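Local coordinates for protein putative oxidoreductase (Bacteroides fragilis NCTC 9343, PDB 3FHL) that probably catalyses a nucleotide-dependent oxidation or reduction, binding its dinucleotide cofactor through a Rossmann domain as other Gfo/Idh/MocA family members do, at residues L33-E38 / P64-I69; V147-T152 / I184-Q189; G17-A22 / A264-E269; W284-T289 / E295-Y300. All blocks are in the same frame, centred on the assembly; numbering follows the deposited sequence.

Contact 1 of 4, residues L33-E38 / P64-I69; sequences LYKIVE and PEIDLI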
# COMPACT_ATOMS: atom_id res chain seq x y z
N LEU C 33 2.14 34.36 26.59
CA LEU C 33 0.74 34.23 26.21
C LEU C 33 0.03 35.44 26.79
O LEU C 33 -0.49 35.41 27.91
CB LEU C 33 0.13 32.91 26.72
CG LEU C 33 -1.33 32.57 26.31
CD1 LEU C 33 -1.54 32.49 24.79
CD2 LEU C 33 -1.80 31.29 26.99
N TYR C 34 0.04 36.51 26.00
CA TYR C 34 -0.29 37.84 26.50
C TYR C 34 -1.79 38.10 26.43
O TYR C 34 -2.41 38.49 27.43
CB TYR C 34 0.52 38.90 25.74
CG TYR C 34 0.16 40.33 26.09
CD1 TYR C 34 0.21 40.78 27.42
CD2 TYR C 34 -0.24 41.22 25.10
CE1 TYR C 34 -0.13 42.09 27.74
CE2 TYR C 34 -0.59 42.54 25.42
CZ TYR C 34 -0.53 42.97 26.74
OH TYR C 34 -0.87 44.27 27.06
N LYS C 35 -2.39 37.87 25.27
CA LYS C 35 -3.80 38.13 25.08
C LYS C 35 -4.56 37.01 24.38
O LYS C 35 -4.09 36.48 23.38
CB LYS C 35 -4.00 39.45 24.32
CG LYS C 35 -4.17 40.62 25.24
CD LYS C 35 -4.33 41.91 24.48
CE LYS C 35 -4.47 43.04 25.48
NZ LYS C 35 -4.26 44.39 24.90
N ILE C 36 -5.73 36.66 24.91
CA ILE C 36 -6.58 35.63 24.31
C ILE C 36 -7.95 36.21 23.96
O ILE C 36 -8.63 36.77 24.82
CB ILE C 36 -6.73 34.39 25.24
CG1 ILE C 36 -5.36 33.76 25.55
CG2 ILE C 36 -7.65 33.35 24.61
CD1 ILE C 36 -5.36 32.79 26.72
N VAL C 37 -8.34 36.09 22.69
CA VAL C 37 -9.71 36.43 22.29
C VAL C 37 -10.70 35.35 22.75
O VAL C 37 -10.63 34.18 22.35
CB VAL C 37 -9.86 36.62 20.78
CG1 VAL C 37 -11.28 37.07 20.43
CG2 VAL C 37 -8.86 37.61 20.26
N GLU C 38 -11.61 35.76 23.62
CA GLU C 38 -12.79 34.98 23.94
C GLU C 38 -13.96 35.93 23.78
O GLU C 38 -14.04 36.93 24.50
CB GLU C 38 -12.72 34.44 25.37
CG GLU C 38 -11.63 33.40 25.61
CD GLU C 38 -11.86 32.59 26.88
OE1 GLU C 38 -11.00 32.64 27.79
OE2 GLU C 38 -12.92 31.93 26.99
N PRO C 64 -0.39 47.68 20.26
CA PRO C 64 0.95 48.09 19.79
C PRO C 64 2.09 47.29 20.41
O PRO C 64 3.23 47.39 19.95
CB PRO C 64 1.04 49.55 20.24
CG PRO C 64 0.20 49.61 21.45
CD PRO C 64 -0.97 48.70 21.16
N GLU C 65 1.79 46.50 21.44
CA GLU C 65 2.81 45.69 22.11
C GLU C 65 2.82 44.22 21.65
O GLU C 65 3.66 43.45 22.11
CB GLU C 65 2.66 45.80 23.63
CG GLU C 65 2.71 47.25 24.15
CD GLU C 65 2.65 47.35 25.67
OE1 GLU C 65 3.46 48.10 26.24
OE2 GLU C 65 1.79 46.68 26.29
N ILE C 66 1.91 43.83 20.76
CA ILE C 66 1.90 42.43 20.29
C ILE C 66 2.86 42.21 19.12
O ILE C 66 2.85 42.97 18.16
CB ILE C 66 0.45 41.91 20.01
CG1 ILE C 66 -0.27 41.64 21.34
CG2 ILE C 66 0.48 40.61 19.17
CD1 ILE C 66 -1.78 41.32 21.22
N ASP C 67 3.72 41.20 19.25
CA ASP C 67 4.68 40.84 18.20
C ASP C 67 4.10 39.80 17.25
O ASP C 67 4.40 39.80 16.06
CB ASP C 67 5.96 40.25 18.84
CG ASP C 67 6.65 41.23 19.78
OD1 ASP C 67 6.98 42.34 19.34
OD2 ASP C 67 6.88 40.87 20.96
N LEU C 68 3.29 38.90 17.81
CA LEU C 68 2.82 37.71 17.08
C LEU C 68 1.35 37.41 17.34
O LEU C 68 0.90 37.42 18.49
CB LEU C 68 3.68 36.48 17.45
CG LEU C 68 3.32 35.09 16.88
CD1 LEU C 68 3.59 35.03 15.40
CD2 LEU C 68 4.10 33.99 17.60
N ILE C 69 0.62 37.15 16.26
CA ILE C 69 -0.77 36.73 16.35
C ILE C 69 -0.93 35.32 15.76
O ILE C 69 -0.47 35.05 14.66
CB ILE C 69 -1.74 37.74 15.67
CG1 ILE C 69 -1.77 39.05 16.47
CG2 ILE C 69 -3.17 37.17 15.57
CD1 ILE C 69 -2.61 40.14 15.81
O HOH W 1 -0.75 46.03 25.40
O HOH W 2 1.70 44.78 28.44
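The ring of Tyr34 lays one edge against the side chain of Ile66, with CD2 of Tyr34 3.8 Å from CG1 of Ile66 and the methylene close to the plane of the ring. Tyr34 reaches it with CG anti to the backbone N (chi1 175°), which carries the ring out from the strand across to the loop 64-67. The terminal methyl of Ile66 also touches Lys35, its CD1 lying 4.2 Å from CD of Lys35. Lys35 in turn places CG over a face of the Tyr34 ring before its extended chain runs on to a salt bridge with Asp63. Beyond the apolar patch the polar ends do not bond directly: OH of Tyr34 and OE2 of Glu65 are 3.7 Å apart. A water donates to OE2 of Glu65 at 2.9 Å and makes a weak bond with OH of Tyr34, so the two are linked through solvent. Strand 31-37 and strand 68-71 are not neighbours in the parallel Rossmann sheet; strand 6-10 runs between them, and its Lys7 makes a cation-pi contact with Tyr34. The contact thus reaches past strand 6-10 to the loop before strand 68-71, and Leu60 of helix 58-61 packs on both Lys35 and Ile66.

Contact 2 of 4, residues V147-T152 / I184-Q189; sequences VEYEST and IDQAIQ
A single water does most of the joining between Tyr149, Ser151 and Gln186, for no direct hydrogen bond links the strand to the helix. OH of Tyr149 donates to this water at 2.7 Å and OG of Ser151 donates to it at 2.8 Å; the water in turn donates a hydrogen bond to OE1 of Gln186 at 2.9 Å. Direct touching is slight. CE2 of Tyr149 lies 4.2 Å from CB of Ala187, the methyl approaching the ring obliquely, while OH of Tyr149 comes no nearer than 4.1 Å to CB of Gln186. The Tyr149 ring and the Gln186 amide stand almost perpendicular, their planes 79° apart. Both strand residues extend toward the helix with their first side-chain bond anti to the backbone N (chi1 173° in Tyr149), which brings the two hydroxyls to the same water.

Strand 147-152 and helix 184-189 run nearly antiparallel, with axes 10.1 Å apart at their closest, an example of a helix laid on one face of a mixed sheet. Phe191, at the end of the same helix, meets the Tyr149 ring edge-to-face. From the opposite side of the strand, Glu148 and Glu150 form salt bridges with Lys232 of the second subunit.

The bonding fixes which way round the amide sits. NE2 of Gln186 donates to the carbonyl of Arg125, which turns OE1 to the water, while Arg243 bonds to OG of Ser151. The positive charge of Arg243 would probably polarise the Ser151 hydroxyl; the water, Arg125 and Arg243 together supply partners for these buried polar groups.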
# COMPACT_ATOMS: atom_id res chain seq x y z
N VAL C 147 15.36 3.49 -0.74
CA VAL C 147 14.72 3.22 -2.03
C VAL C 147 13.20 3.35 -2.01
O VAL C 147 12.58 3.57 -3.05
CB VAL C 147 15.15 1.84 -2.63
CG1 VAL C 147 16.66 1.74 -2.74
CG2 VAL C 147 14.59 0.67 -1.81
N GLU C 148 12.59 3.24 -0.83
CA GLU C 148 11.13 3.28 -0.74
C GLU C 148 10.65 3.89 0.56
O GLU C 148 11.21 3.61 1.62
CB GLU C 148 10.53 1.87 -0.93
CG GLU C 148 9.00 1.85 -0.85
CD GLU C 148 8.35 0.58 -1.40
OE1 GLU C 148 8.95 -0.51 -1.25
OE2 GLU C 148 7.23 0.69 -1.96
N TYR C 149 9.59 4.70 0.47
CA TYR C 149 9.02 5.40 1.61
C TYR C 149 7.52 5.23 1.51
O TYR C 149 6.89 5.65 0.53
CB TYR C 149 9.37 6.89 1.48
CG TYR C 149 8.73 7.84 2.47
CD1 TYR C 149 9.33 8.08 3.72
CD2 TYR C 149 7.57 8.54 2.15
CE1 TYR C 149 8.78 8.99 4.61
CE2 TYR C 149 6.99 9.45 3.03
CZ TYR C 149 7.61 9.67 4.26
OH TYR C 149 7.05 10.56 5.13
N GLU C 150 6.95 4.61 2.54
CA GLU C 150 5.51 4.43 2.64
C GLU C 150 5.02 5.07 3.91
O GLU C 150 5.58 4.83 4.99
CB GLU C 150 5.15 2.95 2.67
CG GLU C 150 5.54 2.22 1.39
CD GLU C 150 5.62 0.72 1.57
OE1 GLU C 150 4.68 0.11 2.11
OE2 GLU C 150 6.65 0.15 1.15
N SER C 151 3.97 5.86 3.80
CA SER C 151 3.44 6.57 4.96
C SER C 151 1.92 6.45 4.91
O SER C 151 1.29 6.83 3.93
CB SER C 151 3.93 8.04 4.92
OG SER C 151 3.23 8.87 5.84
N THR C 152 1.33 5.92 5.98
CA THR C 152 -0.09 5.60 6.00
C THR C 152 -0.76 5.97 7.31
O THR C 152 -0.21 5.68 8.37
CB THR C 152 -0.30 4.06 5.82
OG1 THR C 152 0.33 3.62 4.62
CG2 THR C 152 -1.80 3.65 5.82
N ILE C 184 1.46 14.43 2.81
CA ILE C 184 2.09 15.11 1.69
C ILE C 184 3.12 16.14 2.17
O ILE C 184 4.24 16.17 1.66
CB ILE C 184 1.04 15.79 0.77
CG1 ILE C 184 0.17 14.75 0.06
CG2 ILE C 184 1.76 16.63 -0.27
CD1 ILE C 184 -1.19 15.25 -0.41
N ASP C 185 2.73 16.96 3.15
CA ASP C 185 3.69 17.92 3.75
C ASP C 185 5.00 17.27 4.19
O ASP C 185 6.08 17.71 3.80
CB ASP C 185 3.05 18.66 4.92
CG ASP C 185 4.01 19.64 5.57
OD1 ASP C 185 4.47 20.60 4.88
OD2 ASP C 185 4.30 19.45 6.78
N GLN C 186 4.88 16.18 4.95
CA GLN C 186 6.02 15.39 5.37
C GLN C 186 6.84 14.88 4.20
O GLN C 186 8.07 14.96 4.24
CB GLN C 186 5.57 14.21 6.23
CG GLN C 186 5.09 14.57 7.66
CD GLN C 186 4.53 13.36 8.39
OE1 GLN C 186 4.26 12.33 7.78
NE2 GLN C 186 4.34 13.48 9.71
N ALA C 187 6.18 14.36 3.16
CA ALA C 187 6.92 13.79 2.02
C ALA C 187 7.70 14.85 1.26
O ALA C 187 8.84 14.61 0.86
CB ALA C 187 5.99 13.02 1.06
N ILE C 188 7.07 16.01 1.07
CA ILE C 188 7.73 17.17 0.42
C ILE C 188 8.93 17.67 1.22
O ILE C 188 9.99 17.96 0.66
CB ILE C 188 6.74 18.34 0.17
CG1 ILE C 188 5.66 17.92 -0.85
CG2 ILE C 188 7.46 19.60 -0.34
CD1 ILE C 188 4.47 18.89 -0.86
N GLN C 189 8.79 17.73 2.55
CA GLN C 189 9.92 18.10 3.41
C GLN C 189 11.13 17.19 3.22
O GLN C 189 12.27 17.66 3.15
CB GLN C 189 9.49 18.18 4.89
CG GLN C 189 8.68 19.43 5.21
CD GLN C 189 9.42 20.73 4.86
OE1 GLN C 189 10.48 21.02 5.42
NE2 GLN C 189 8.87 21.51 3.93
O HOH W 3 4.41 11.29 5.08

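Contact 3 of 4, residues G17-A22 / A264-E269; sequences GQVFHA and ALLAGE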
# COMPACT_ATOMS: atom_id res chain seq x y z
N GLY C 17 -7.00 26.10 20.15
CA GLY C 17 -6.41 27.01 21.13
C GLY C 17 -5.97 26.30 22.40
O GLY C 17 -4.85 26.47 22.85
N GLN C 18 -6.86 25.47 22.94
CA GLN C 18 -6.61 24.78 24.19
C GLN C 18 -5.65 23.61 24.07
O GLN C 18 -5.08 23.18 25.07
CB GLN C 18 -7.92 24.29 24.79
CG GLN C 18 -8.89 25.38 25.12
CD GLN C 18 -10.20 24.86 25.68
OE1 GLN C 18 -10.22 24.03 26.58
NE2 GLN C 18 -11.32 25.37 25.15
N VAL C 19 -5.50 23.06 22.87
CA VAL C 19 -4.73 21.82 22.68
C VAL C 19 -3.34 22.10 22.10
O VAL C 19 -2.33 21.68 22.66
CB VAL C 19 -5.53 20.78 21.80
CG1 VAL C 19 -4.67 19.59 21.40
CG2 VAL C 19 -6.73 20.28 22.58
N PHE C 20 -3.29 22.84 20.99
CA PHE C 20 -2.05 22.97 20.22
C PHE C 20 -1.23 24.23 20.48
O PHE C 20 -0.01 24.23 20.24
CB PHE C 20 -2.37 22.89 18.72
CG PHE C 20 -2.92 21.55 18.29
CD1 PHE C 20 -2.12 20.41 18.31
CD2 PHE C 20 -4.25 21.43 17.89
CE1 PHE C 20 -2.62 19.17 17.93
CE2 PHE C 20 -4.76 20.20 17.51
CZ PHE C 20 -3.94 19.06 17.53
N HIS C 21 -1.88 25.29 20.94
CA HIS C 21 -1.23 26.60 20.98
C HIS C 21 -0.95 27.13 22.38
O HIS C 21 0.21 27.26 22.77
CB HIS C 21 -2.02 27.60 20.15
CG HIS C 21 -2.18 27.17 18.73
ND1 HIS C 21 -1.11 26.97 17.89
CD2 HIS C 21 -3.29 26.87 18.02
CE1 HIS C 21 -1.55 26.58 16.71
NE2 HIS C 21 -2.87 26.50 16.76
N ALA C 22 -2.01 27.43 23.13
CA ALA C 22 -1.86 27.91 24.52
C ALA C 22 -0.93 27.10 25.44
O ALA C 22 -0.13 27.70 26.15
CB ALA C 22 -3.22 28.16 25.17
N ALA C 264 -2.84 13.49 24.99
CA ALA C 264 -2.39 14.00 26.28
C ALA C 264 -2.80 15.46 26.44
O ALA C 264 -3.32 15.86 27.48
CB ALA C 264 -0.89 13.83 26.44
N LEU C 265 -2.61 16.23 25.37
CA LEU C 265 -2.99 17.64 25.38
C LEU C 265 -4.50 17.85 25.49
O LEU C 265 -4.93 18.79 26.16
CB LEU C 265 -2.45 18.36 24.16
CG LEU C 265 -0.93 18.52 24.07
CD1 LEU C 265 -0.54 18.81 22.62
CD2 LEU C 265 -0.38 19.60 25.03
N LEU C 266 -5.28 16.99 24.85
CA LEU C 266 -6.75 17.02 24.93
C LEU C 266 -7.20 16.71 26.36
O LEU C 266 -8.16 17.28 26.86
CB LEU C 266 -7.36 16.01 23.95
CG LEU C 266 -8.76 16.12 23.31
CD1 LEU C 266 -9.93 16.01 24.31
CD2 LEU C 266 -8.93 17.36 22.43
N ALA C 267 -6.47 15.81 27.03
CA ALA C 267 -6.73 15.46 28.43
C ALA C 267 -6.32 16.56 29.40
O ALA C 267 -6.63 16.49 30.59
CB ALA C 267 -6.02 14.16 28.79
N GLY C 268 -5.58 17.56 28.90
CA GLY C 268 -5.14 18.70 29.71
C GLY C 268 -3.79 18.53 30.39
O GLY C 268 -3.50 19.22 31.37
N GLU C 269 -2.96 17.62 29.89
CA GLU C 269 -1.63 17.43 30.45
C GLU C 269 -0.72 18.58 30.03
O GLU C 269 -0.78 19.05 28.90
CB GLU C 269 -1.05 16.09 30.02
CG GLU C 269 -1.88 14.92 30.52
CD GLU C 269 -1.26 13.57 30.19
OE1 GLU C 269 -0.03 13.51 29.97
OE2 GLU C 269 -2.02 12.58 30.16
O HOH W 4 -4.17 21.16 26.73
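The helix carrying Val19 widens into a pi-type turn, closed by Ala22 N bonding to Gly17 O at 3.0 Å, and there it comes close to the end of a second helix, with CA of Val19 5.3 Å from CA of Leu265. Val19 divides its two methyls between neighbours. Its CG1, anti to the backbone N (chi1 171°), packs 3.7 Å from CB of Leu265, and its CG2 packs 3.7 Å from CD2 of Leu266. CG1 also sits over the centre of one face of the Phe20 ring, so this methyl is packed by its own helix as well as across the contact.

Leu265 lies against the carbonyl of Val19, its CD1 3.4 Å from O of Val19. That oxygen is buried without any hydrogen-bond partner: four residues on stands Pro23, which has no N-H to offer, and Leu265 also packs on that proline. The carbonyl just before it fares better, since a water donates to O of Gln18 at 2.8 Å and to O of Leu265, tying the two backbones together beside the apolar contact. After Leu266 the chain turns away through a Schellman motif, in which Gly268 takes a positive phi and Glu269 N bonds back to Ala264 O.

Helix 15-27 follows the first strand of the parallel sheet, the position of the dinucleotide-binding helix in a Rossmann fold. Its packing against helix 261-266, from the alpha/beta domain, is an interdomain contact consistent with the two-domain architecture of Gfo/Idh/MocA proteins.

Contact 4 of 4, residues W284-T289 / E295-Y300; sequences WGLLHT and EICRKY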
# COMPACT_ATOMS: atom_id res chain seq x y z
N TRP C 284 7.79 1.98 19.76
CA TRP C 284 8.93 2.23 18.86
C TRP C 284 8.86 1.36 17.61
O TRP C 284 8.29 0.28 17.64
CB TRP C 284 10.27 1.96 19.55
CG TRP C 284 10.66 2.93 20.65
CD1 TRP C 284 10.18 4.19 20.85
CD2 TRP C 284 11.62 2.69 21.68
NE1 TRP C 284 10.79 4.75 21.96
CE2 TRP C 284 11.68 3.85 22.48
CE3 TRP C 284 12.46 1.60 22.00
CZ2 TRP C 284 12.54 3.96 23.59
CZ3 TRP C 284 13.30 1.71 23.11
CH2 TRP C 284 13.33 2.89 23.89
N GLY C 285 9.45 1.85 16.54
CA GLY C 285 9.51 1.10 15.29
C GLY C 285 10.58 0.05 15.32
O GLY C 285 11.50 0.11 16.13
N LEU C 286 10.44 -0.94 14.44
CA LEU C 286 11.42 -2.00 14.29
C LEU C 286 12.47 -1.62 13.24
O LEU C 286 12.15 -1.33 12.08
CB LEU C 286 10.73 -3.30 13.86
CG LEU C 286 11.62 -4.54 13.74
CD1 LEU C 286 12.13 -4.96 15.13
CD2 LEU C 286 10.87 -5.68 13.09
N LEU C 287 13.73 -1.67 13.64
CA LEU C 287 14.82 -1.44 12.70
C LEU C 287 15.49 -2.77 12.37
O LEU C 287 15.96 -3.47 13.26
CB LEU C 287 15.82 -0.44 13.28
CG LEU C 287 17.14 -0.21 12.53
CD1 LEU C 287 16.90 0.59 11.25
CD2 LEU C 287 18.14 0.47 13.46
N HIS C 288 15.52 -3.10 11.09
CA HIS C 288 16.11 -4.36 10.64
C HIS C 288 17.10 -3.99 9.56
O HIS C 288 16.71 -3.70 8.44
CB HIS C 288 15.02 -5.29 10.08
CG HIS C 288 15.50 -6.67 9.74
ND1 HIS C 288 14.63 -7.68 9.39
CD2 HIS C 288 16.74 -7.21 9.70
CE1 HIS C 288 15.32 -8.78 9.13
NE2 HIS C 288 16.60 -8.52 9.31
N THR C 289 18.38 -3.96 9.91
CA THR C 289 19.41 -3.46 9.00
C THR C 289 20.77 -4.08 9.33
O THR C 289 20.88 -4.92 10.23
CB THR C 289 19.46 -1.90 9.01
OG1 THR C 289 20.23 -1.42 7.90
CG2 THR C 289 20.04 -1.35 10.34
N GLU C 295 23.99 -8.13 11.00
CA GLU C 295 22.54 -7.97 10.91
C GLU C 295 21.94 -7.76 12.29
O GLU C 295 22.20 -8.53 13.22
CB GLU C 295 21.92 -9.21 10.25
CG GLU C 295 20.40 -9.16 10.08
CD GLU C 295 19.84 -10.34 9.28
OE1 GLU C 295 20.55 -11.36 9.14
OE2 GLU C 295 18.69 -10.24 8.80
N ILE C 296 21.16 -6.69 12.44
CA ILE C 296 20.46 -6.40 13.69
C ILE C 296 18.97 -6.25 13.43
O ILE C 296 18.57 -5.84 12.34
CB ILE C 296 21.03 -5.14 14.44
CG1 ILE C 296 20.72 -3.84 13.69
CG2 ILE C 296 22.53 -5.27 14.71
CD1 ILE C 296 19.55 -3.03 14.28
N CYS C 297 18.16 -6.59 14.42
CA CYS C 297 16.72 -6.50 14.30
C CYS C 297 16.16 -6.20 15.68
O CYS C 297 16.04 -7.10 16.51
CB CYS C 297 16.14 -7.81 13.74
SG CYS C 297 14.43 -7.69 13.19
N ARG C 298 15.83 -4.95 15.92
CA ARG C 298 15.38 -4.53 17.22
C ARG C 298 14.60 -3.26 17.20
O ARG C 298 14.63 -2.55 16.25
CB ARG C 298 16.55 -4.39 18.15
CG ARG C 298 17.39 -3.23 17.87
CD ARG C 298 18.82 -3.43 18.31
NE ARG C 298 19.53 -2.19 18.08
CZ ARG C 298 20.79 -2.07 17.73
NH1 ARG C 298 21.27 -0.88 17.53
NH2 ARG C 298 21.57 -3.11 17.57
N LYS C 299 13.87 -2.99 18.27
CA LYS C 299 13.17 -1.73 18.42
C LYS C 299 14.16 -0.57 18.46
O LYS C 299 15.23 -0.66 19.06
CB LYS C 299 12.26 -1.75 19.65
CG LYS C 299 11.05 -2.65 19.50
CD LYS C 299 10.34 -2.42 18.15
CE LYS C 299 8.96 -2.99 18.13
NZ LYS C 299 8.05 -2.22 19.04
N TYR C 300 13.81 0.51 17.76
CA TYR C 300 14.71 1.65 17.64
C TYR C 300 14.27 2.76 18.60
O TYR C 300 13.18 3.30 18.44
CB TYR C 300 14.71 2.17 16.19
CG TYR C 300 15.68 3.31 15.98
CD1 TYR C 300 17.04 3.10 15.98
CD2 TYR C 300 15.22 4.62 15.80
CE1 TYR C 300 17.93 4.15 15.80
CE2 TYR C 300 16.09 5.67 15.61
CZ TYR C 300 17.45 5.43 15.61
OH TYR C 300 18.32 6.48 15.42
O HOH W 5 11.21 4.17 16.78
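His288 and Glu295 set their flat groups nearly coplanar, ring and carboxylate planes 20° apart, and join by an almost straight bond from NE2 of His288 to OE2 of Glu295 (2.8 Å, 174° at the hydrogen). The carboxylate uses its anti lone pair, and the oxygen lies in the plane of the ring. One face of that ring is taken by Cys297, whose SG stands 3.8 Å from CG of His288. ND1 of His288 bonds to Glu239 of the second subunit, so the imidazole is held at both nitrogens and its rotation is fixed.

These pairs belong to a beta hairpin at the edge of the mixed sheet. Leu287 with Arg298 and Thr289 with Ile296 are hydrogen-bonded antiparallel pairs, the latter closed by a bond from Ile296 N to Thr289 O at 2.8 Å. Leu286 with Lys299 and His288 with Cys297 are non-hydrogen-bonded pairs, with side chains on the other face.

On the face of Leu287, its side chain lies alongside Tyr300 and points the same way, CD2 of Leu287 being 3.8 Å from CD1 of Tyr300. A first torsion of 69° sets CG1 of Ile296 between the backbone N and the carbonyl carbon, from where CD1 reaches CD2 of Leu287. The Tyr300 hydroxyl hydrogen-bonds to Asp136 of helix 129-139. Near the open end of the hairpin, Trp284 turns one ring face to a backbone carbonyl, with CG of Trp284 3.4 Å from O of Tyr300, while CB of Lys299 comes to the ring's edge. The Lys299 chain bends back so that its NZ donates to O of Trp284 at 2.9 Å.

How the contacts relate
Contacts 1 and 4 mark the far ends of this set, their centres about 46 Å apart on opposite sides of the chain's centre. Contact 1 belongs to the parallel Rossmann sheet; contacts 2 and 4, with centres about 20 Å apart, reach the same mixed sheet, and both touch the second subunit. Contact 3 bridges the domains, its first segment preceding contact 1 in the chain and its second following contact 2. Contacts 1 and 3 meet through Leu33 and Ala22, as helix 15-27 leads into strand 31-37. Contacts 1, 2 and 4 follow in series, while contact 3 encloses the first two, so the Rossmann domain packs back against a much later part of the chain.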